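PDB 3FLH: uncharacterized protein lp_1913 from Lactobacillus plantarum, which is of unknown function but adopts a rhodanese-like alpha/beta fold, a domain often found in sulfur-transfer proteins. Local coordinates for residues B[46-51]-B[105-110]; B[52-57]-B[62-67]. All coordinates share one frame; numbering follows the deposited sequence.

Contact 1 (B[46-51]-B[105-110]); sequences KKDQIK and GALEGW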
ATOM      1  N   LYS B  46      18.201  15.806   4.290  1.00 16.25           N
ATOM      2  CA  LYS B  46      19.256  14.795   4.408  1.00 17.78           C
ATOM      3  C   LYS B  46      19.913  14.545   3.054  1.00 15.00           C
ATOM      4  O   LYS B  46      20.910  13.830   2.963  1.00 14.86           O
ATOM      5  CB  LYS B  46      18.687  13.477   4.945  1.00 20.70           C
ATOM      6  CG  LYS B  46      18.047  13.587   6.323  1.00 25.12           C
ATOM      7  CD  LYS B  46      17.674  12.217   6.868  1.00 39.86           C
ATOM      8  CE  LYS B  46      18.911  11.371   7.150  1.00 37.55           C
ATOM      9  NZ  LYS B  46      19.789  12.012   8.182  1.00 44.88           N
ATOM     10  N   LYS B  47      19.338  15.124   2.006  1.00 14.35           N
ATOM     11  CA  LYS B  47      19.880  14.985   0.663  1.00 16.78           C
ATOM     12  C   LYS B  47      20.134  13.538   0.240  1.00 21.39           C
ATOM     13  O   LYS B  47      21.151  13.246  -0.387  1.00 18.49           O
ATOM     14  CB  LYS B  47      21.186  15.786   0.550  1.00 14.09           C
ATOM     15  CG  LYS B  47      20.996  17.300   0.657  1.00 23.01           C
ATOM     16  CD  LYS B  47      20.063  17.818  -0.434  1.00 20.38           C
ATOM     17  CE  LYS B  47      19.975  19.337  -0.416  1.00 33.51           C
ATOM     18  NZ  LYS B  47      19.046  19.866  -1.451  1.00 32.26           N
ATOM     19  N   ASP B  48      19.210  12.642   0.578  1.00 15.14           N
ATOM     20  CA  ASP B  48      19.335  11.231   0.231  1.00 19.51           C
ATOM     21  C   ASP B  48      18.389  10.836  -0.899  1.00 17.15           C
ATOM     22  O   ASP B  48      17.942   9.694  -0.978  1.00 16.75           O
ATOM     23  CB  ASP B  48      19.061  10.355   1.460  1.00 23.93           C
ATOM     24  CG  ASP B  48      17.736  10.685   2.140  1.00 34.97           C
ATOM     25  OD1 ASP B  48      17.358   9.955   3.079  1.00 27.33           O
ATOM     26  OD2 ASP B  48      17.069  11.671   1.746  1.00 22.98           O
ATOM     27  N   GLN B  49      18.097  11.779  -1.784  1.00 14.48           N
ATOM     28  CA  GLN B  49      17.191  11.508  -2.890  1.00  7.88           C
ATOM     29  C   GLN B  49      17.805  10.599  -3.951  1.00 13.87           C
ATOM     30  O   GLN B  49      19.021  10.382  -3.992  1.00 12.39           O
ATOM     31  CB  GLN B  49      16.755  12.814  -3.552  1.00 13.40           C
ATOM     32  CG  GLN B  49      17.863  13.490  -4.341  1.00 12.54           C
ATOM     33  CD  GLN B  49      18.591  14.563  -3.550  1.00 27.53           C
ATOM     34  OE1 GLN B  49      18.694  14.492  -2.322  1.00 23.02           O
ATOM     35  NE2 GLN B  49      19.113  15.561  -4.257  1.00 22.26           N
ATOM     36  N   ILE B  50      16.936  10.069  -4.799  1.00 13.22           N
ATOM     37  CA  ILE B  50      17.325   9.207  -5.898  1.00 11.37           C
ATOM     38  C   ILE B  50      18.072  10.083  -6.902  1.00 15.58           C
ATOM     39  O   ILE B  50      17.736  11.258  -7.090  1.00 14.42           O
ATOM     40  CB  ILE B  50      16.061   8.581  -6.567  1.00  6.80           C
ATOM     41  CG1 ILE B  50      15.407   7.592  -5.594  1.00  8.66           C
ATOM     42  CG2 ILE B  50      16.426   7.902  -7.878  1.00 16.23           C
ATOM     43  CD1 ILE B  50      14.110   6.970  -6.088  1.00 12.92           C
ATOM     44  N   LYS B  51      19.094   9.512  -7.532  1.00 18.90           N
ATOM     45  CA  LYS B  51      19.904  10.228  -8.514  1.00 13.91           C
ATOM     46  C   LYS B  51      19.043  10.978  -9.532  1.00 16.16           C
ATOM     47  O   LYS B  51      18.157  10.397 -10.156  1.00 11.89           O
ATOM     48  CB  LYS B  51      20.825   9.242  -9.234  1.00 14.28           C
ATOM     49  CG  LYS B  51      21.734   9.887 -10.255  1.00 24.29           C
ATOM     50  CD  LYS B  51      22.681   8.879 -10.895  1.00 31.89           C
ATOM     51  CE  LYS B  51      23.578   9.571 -11.922  1.00 36.59           C
ATOM     52  NZ  LYS B  51      24.411  10.653 -11.299  1.00 39.97           N
ATOM     53  N   GLY B 105       8.039   0.333  -4.584  1.00 15.81           N
ATOM     54  CA  GLY B 105       9.082   0.184  -3.583  1.00 16.54           C
ATOM     55  C   GLY B 105       9.463   1.489  -2.904  1.00 17.18           C
ATOM     56  O   GLY B 105      10.007   1.485  -1.799  1.00 21.98           O
ATOM     57  N   ALA B 106       9.186   2.609  -3.566  1.00 12.72           N
ATOM     58  CA  ALA B 106       9.489   3.928  -3.012  1.00 14.99           C
ATOM     59  C   ALA B 106      10.981   4.098  -2.701  1.00 12.17           C
ATOM     60  O   ALA B 106      11.815   3.358  -3.220  1.00 19.41           O
ATOM     61  CB  ALA B 106       8.655   4.164  -1.753  1.00 17.20           C
ATOM     62  N   LEU B 107      11.309   5.068  -1.853  1.00 14.64           N
ATOM     63  CA  LEU B 107      12.700   5.335  -1.493  1.00 13.86           C
ATOM     64  C   LEU B 107      13.314   4.205  -0.680  1.00 15.38           C
ATOM     65  O   LEU B 107      14.465   3.822  -0.905  1.00 14.57           O
ATOM     66  CB  LEU B 107      12.808   6.639  -0.701  1.00  8.70           C
ATOM     67  CG  LEU B 107      14.243   7.053  -0.352  1.00 11.63           C
ATOM     68  CD1 LEU B 107      15.052   7.219  -1.633  1.00 11.95           C
ATOM     69  CD2 LEU B 107      14.235   8.355   0.441  1.00 12.38           C
ATOM     70  N   GLU B 108      12.546   3.678   0.268  1.00 16.54           N
ATOM     71  CA  GLU B 108      13.012   2.584   1.115  1.00 17.67           C
ATOM     72  C   GLU B 108      13.435   1.404   0.244  1.00 10.93           C
ATOM     73  O   GLU B 108      14.518   0.852   0.417  1.00 18.07           O
ATOM     74  CB  GLU B 108      11.899   2.147   2.078  1.00 24.19           C
ATOM     75  CG  GLU B 108      12.301   1.027   3.029  1.00 32.89           C
ATOM     76  CD  GLU B 108      11.109   0.365   3.697  1.00 46.12           C
ATOM     77  OE1 GLU B 108      10.297  -0.266   2.982  1.00 53.07           O
ATOM     78  OE2 GLU B 108      10.983   0.471   4.936  1.00 46.71           O
ATOM     79  N   GLY B 109      12.578   1.020  -0.698  1.00 19.02           N
ATOM     80  CA  GLY B 109      12.903  -0.093  -1.579  1.00 17.13           C
ATOM     81  C   GLY B 109      14.115   0.197  -2.445  1.00 19.17           C
ATOM     82  O   GLY B 109      15.000  -0.648  -2.596  1.00 20.78           O
ATOM     83  N   TRP B 110      14.156   1.398  -3.014  1.00 17.96           N
ATOM     84  CA  TRP B 110      15.265   1.818  -3.873  1.00 17.20           C
ATOM     85  C   TRP B 110      16.602   1.699  -3.136  1.00 17.42           C
ATOM     86  O   TRP B 110      17.565   1.146  -3.671  1.00 23.01           O
ATOM     87  CB  TRP B 110      15.030   3.259  -4.345  1.00 11.22           C
ATOM     88  CG  TRP B 110      15.983   3.747  -5.387  1.00 10.41           C
ATOM     89  CD1 TRP B 110      17.199   4.346  -5.184  1.00 15.10           C
ATOM     90  CD2 TRP B 110      15.792   3.701  -6.807  1.00 15.96           C
ATOM     91  NE1 TRP B 110      17.770   4.677  -6.394  1.00 15.96           N
ATOM     92  CE2 TRP B 110      16.928   4.291  -7.403  1.00 12.23           C
ATOM     93  CE3 TRP B 110      14.768   3.214  -7.634  1.00 21.33           C
ATOM     94  CZ2 TRP B 110      17.069   4.409  -8.785  1.00 18.65           C
ATOM     95  CZ3 TRP B 110      14.909   3.332  -9.014  1.00 14.85           C
ATOM     96  CH2 TRP B 110      16.051   3.926  -9.574  1.00 20.19           C
TER
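Where Ile50 faces Leu107, the irregular backbone of residues 46-51 runs past helix 106-112 at a CA-CA separation of 7.5 Å. Ile50 points at the helix and gives the largest share of the contact, its side chain crossing that of Trp110 at about a right angle. CG1 stands over the five-membered ring of the indole, 3.7 Å from the centroid of that ring and 10° off its normal, a CH-pi contact. The two methyls extend the cover: Ile50 CD1 lies 3.7 Å from Trp110 CD2, while on the six-membered side Ile50 CG2 comes within 3.7 Å of Trp110 CZ2. Trp110 holds its ring there with CG anti to the backbone N (chi1 -172°), and its NE1 is bound to the carbonyl of Pro116. Alongside, Leu107 sends CD1 to within 4.0 Å of Ile50 CG1 and also against the carbonyl O of Asp48, at 3.9 Å. In the rhodanese-like domain this packs the loop between strands 33-37 and 54-55 against helix 106-112, with Leu103 of strand 99-103 touching both Ile50 and Trp110. The chemistry is an apolar seal with charge at one end: the methyls of Leu107 cover the carbonyl O of Asp48, which finds no polar partner, whereas the Asp48 carboxylate forms salt bridges with Arg39 and Lys111, two cations that would probably favour its ionised form.

Contact 2 (B[52-57]-B[62-67]); sequences GAIAMP and ATRIGE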
ATOM      1  N   GLY B  52      19.299  12.275  -9.683  1.00 14.46           N
ATOM      2  CA  GLY B  52      18.549  13.080 -10.630  1.00 14.61           C
ATOM      3  C   GLY B  52      17.129  13.449 -10.222  1.00 20.07           C
ATOM      4  O   GLY B  52      16.406  14.096 -10.987  1.00 16.59           O
ATOM      5  N   ALA B  53      16.721  13.053  -9.021  1.00 13.69           N
ATOM      6  CA  ALA B  53      15.371  13.353  -8.558  1.00 10.65           C
ATOM      7  C   ALA B  53      15.186  14.821  -8.221  1.00 18.04           C
ATOM      8  O   ALA B  53      16.065  15.454  -7.638  1.00 12.61           O
ATOM      9  CB  ALA B  53      15.025  12.498  -7.338  1.00 14.55           C
ATOM     10  N   ILE B  54      14.024  15.352  -8.582  1.00 17.03           N
ATOM     11  CA  ILE B  54      13.704  16.743  -8.311  1.00 19.47           C
ATOM     12  C   ILE B  54      12.947  16.831  -6.993  1.00 19.21           C
ATOM     13  O   ILE B  54      11.951  16.132  -6.798  1.00 16.15           O
ATOM     14  CB  ILE B  54      12.832  17.333  -9.433  1.00 15.32           C
ATOM     15  CG1 ILE B  54      13.571  17.221 -10.770  1.00 21.05           C
ATOM     16  CG2 ILE B  54      12.499  18.784  -9.123  1.00 19.91           C
ATOM     17  CD1 ILE B  54      12.733  17.627 -11.964  1.00 23.34           C
ATOM     18  N   ALA B  55      13.429  17.677  -6.086  1.00 13.53           N
ATOM     19  CA  ALA B  55      12.788  17.843  -4.784  1.00 18.57           C
ATOM     20  C   ALA B  55      11.494  18.623  -4.967  1.00 21.36           C
ATOM     21  O   ALA B  55      11.511  19.810  -5.296  1.00 23.00           O
ATOM     22  CB  ALA B  55      13.724  18.578  -3.822  1.00 17.53           C
HETATM   23  N   MSE B  56      10.373  17.942  -4.761  1.00 18.61           N
HETATM   24  CA  MSE B  56       9.065  18.560  -4.919  1.00 19.98           C
HETATM   25  C   MSE B  56       8.057  18.045  -3.896  1.00 19.35           C
HETATM   26  O   MSE B  56       7.260  17.145  -4.185  1.00 21.02           O
HETATM   27  CB  MSE B  56       8.546  18.308  -6.332  1.00 17.37           C
HETATM   28  CG  MSE B  56       7.125  18.769  -6.559  1.00 38.70           C
HETATM   29 SE   MSE B  56       6.954  19.732  -8.200  1.00 57.74          SE
HETATM   30  CE  MSE B  56       7.493  18.361  -9.438  1.00 52.60           C
ATOM     31  N   PRO B  57       8.080  18.617  -2.684  1.00 19.88           N
ATOM     32  CA  PRO B  57       7.176  18.235  -1.595  1.00 21.57           C
ATOM     33  C   PRO B  57       5.738  18.136  -2.072  1.00 21.15           C
ATOM     34  O   PRO B  57       5.239  19.024  -2.760  1.00 17.58           O
ATOM     35  CB  PRO B  57       7.387  19.345  -0.577  1.00 26.27           C
ATOM     36  CG  PRO B  57       8.838  19.658  -0.752  1.00 24.64           C
ATOM     37  CD  PRO B  57       8.964  19.717  -2.259  1.00 21.27           C
ATOM     38  N   ALA B  62       0.939  20.698  -6.705  1.00 16.85           N
ATOM     39  CA  ALA B  62      -0.076  21.412  -7.483  1.00 19.42           C
ATOM     40  C   ALA B  62       0.361  22.834  -7.835  1.00 18.25           C
ATOM     41  O   ALA B  62       0.030  23.352  -8.908  1.00 22.12           O
ATOM     42  CB  ALA B  62      -1.403  21.450  -6.717  1.00 15.30           C
ATOM     43  N   THR B  63       1.113  23.454  -6.934  1.00 15.04           N
ATOM     44  CA  THR B  63       1.598  24.818  -7.136  1.00 22.51           C
ATOM     45  C   THR B  63       2.769  24.926  -8.115  1.00 21.69           C
ATOM     46  O   THR B  63       2.831  25.860  -8.917  1.00 20.67           O
ATOM     47  CB  THR B  63       2.044  25.451  -5.792  1.00 28.05           C
ATOM     48  OG1 THR B  63       0.917  25.548  -4.907  1.00 26.71           O
ATOM     49  CG2 THR B  63       2.621  26.849  -6.025  1.00 34.22           C
ATOM     50  N   ARG B  64       3.688  23.966  -8.049  1.00 27.21           N
ATOM     51  CA  ARG B  64       4.884  23.972  -8.897  1.00 26.10           C
ATOM     52  C   ARG B  64       4.801  23.065 -10.121  1.00 35.96           C
ATOM     53  O   ARG B  64       5.799  22.839 -10.809  1.00 30.87           O
ATOM     54  CB  ARG B  64       6.098  23.569  -8.062  1.00 27.72           C
ATOM     55  CG  ARG B  64       6.420  24.527  -6.922  1.00 28.95           C
ATOM     56  CD  ARG B  64       7.560  23.997  -6.069  1.00 36.86           C
ATOM     57  NE  ARG B  64       8.687  23.581  -6.900  1.00 31.20           N
ATOM     58  CZ  ARG B  64       9.672  22.789  -6.494  1.00 27.13           C
ATOM     59  NH1 ARG B  64       9.691  22.311  -5.258  1.00 21.09           N
ATOM     60  NH2 ARG B  64      10.634  22.461  -7.340  1.00 37.13           N
ATOM     61  N   ILE B  65       3.605  22.566 -10.403  1.00 33.00           N
ATOM     62  CA  ILE B  65       3.419  21.669 -11.529  1.00 37.77           C
ATOM     63  C   ILE B  65       3.531  22.396 -12.870  1.00 38.73           C
ATOM     64  O   ILE B  65       3.587  21.767 -13.929  1.00 34.54           O
ATOM     65  CB  ILE B  65       2.056  20.943 -11.410  1.00 34.63           C
ATOM     66  CG1 ILE B  65       2.094  19.637 -12.199  1.00 38.12           C
ATOM     67  CG2 ILE B  65       0.933  21.845 -11.898  1.00 38.24           C
ATOM     68  CD1 ILE B  65       0.907  18.752 -11.934  1.00 42.12           C
ATOM     69  N   GLY B  66       3.585  23.725 -12.814  1.00 37.54           N
ATOM     70  CA  GLY B  66       3.694  24.519 -14.025  1.00 28.78           C
ATOM     71  C   GLY B  66       5.123  24.645 -14.522  1.00 32.59           C
ATOM     72  O   GLY B  66       5.377  25.257 -15.560  1.00 37.88           O
ATOM     73  N   GLU B  67       6.061  24.061 -13.786  1.00 35.39           N
ATOM     74  CA  GLU B  67       7.475  24.116 -14.159  1.00 31.52           C
ATOM     75  C   GLU B  67       7.895  22.797 -14.795  1.00 30.60           C
ATOM     76  O   GLU B  67       9.072  22.587 -15.089  1.00 28.52           O
ATOM     77  CB  GLU B  67       8.337  24.352 -12.919  1.00 32.10           C
ATOM     78  CG  GLU B  67       7.646  25.136 -11.826  1.00 39.71           C
ATOM     79  CD  GLU B  67       8.459  25.183 -10.546  1.00 43.87           C
ATOM     80  OE1 GLU B  67       9.153  24.187 -10.246  1.00 35.63           O
ATOM     81  OE2 GLU B  67       8.391  26.207  -9.834  1.00 54.10           O
TER
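Arg64, on helix 58-64, starts with CG anti to its own carbonyl carbon, runs straight through chi2 and then bends at chi3 (49°), a course that carries the guanidinium to the backbone of residues 55-57. Met56, present as selenomethionine, starts with CG anti to the backbone N and bends further along, so that the two side chains run antiparallel alongside one another and SE settles 3.9 Å from Arg64 CB. At the far end of the arginine, NH1 donates to the carbonyl O of Ala55 at 3.1 Å. The oxygen receives this bond in its carbonyl plane, on a lone pair, but lies 20° out of the guanidinium plane, and the N-H...O angle is a bent 146°. A weak second bond from NH2 reaches the same Ala55 O at 3.5 Å, forking the grip on one acceptor.

This is a strand-to-helix connection of the rhodanese-like alpha/beta fold: strand 54-55, an outermost strand of the parallel sheet within this chain, passes through Met56 and Pro57 into helix 58-64, and Arg64 reaches back from that helix to the strand it follows. Pro57 CD packs against Arg64 NH1 at 4.0 Å, while Met56 CB lies over one face of the guanidinium. Within 62-67, Arg64 NE makes a weak, though nearly straight, hydrogen bond within a salt bridge to Glu67 OE1, at 3.4 Å. The guanidinium is therefore held by the carboxylate at NE and by the Ala55 carbonyl at NH1 and NH2. Met56 also packs on Leu36 and Leu68.

Read together, the contacts show how one chain passage can serve two parts of a fold. Residues 46-51 lead directly into 52-57, so contact 1 is followed at once by the strand of contact 2; helix 58-64 comes next, and the helical partner of contact 1 arrives last, at residues 105-110. The centres lie 16 Å apart, and apart from that chain continuity the contacts do not touch. Contact 1 is buried and long-range, joining the loop before strand 54-55 to helix 106-112; contact 2 is local and near the surface, at a margin of the parallel sheet. Contact 1 thus involves the chain just before the strand and contact 2 the strand itself and the helix after it, both inside the rhodanese-like domain.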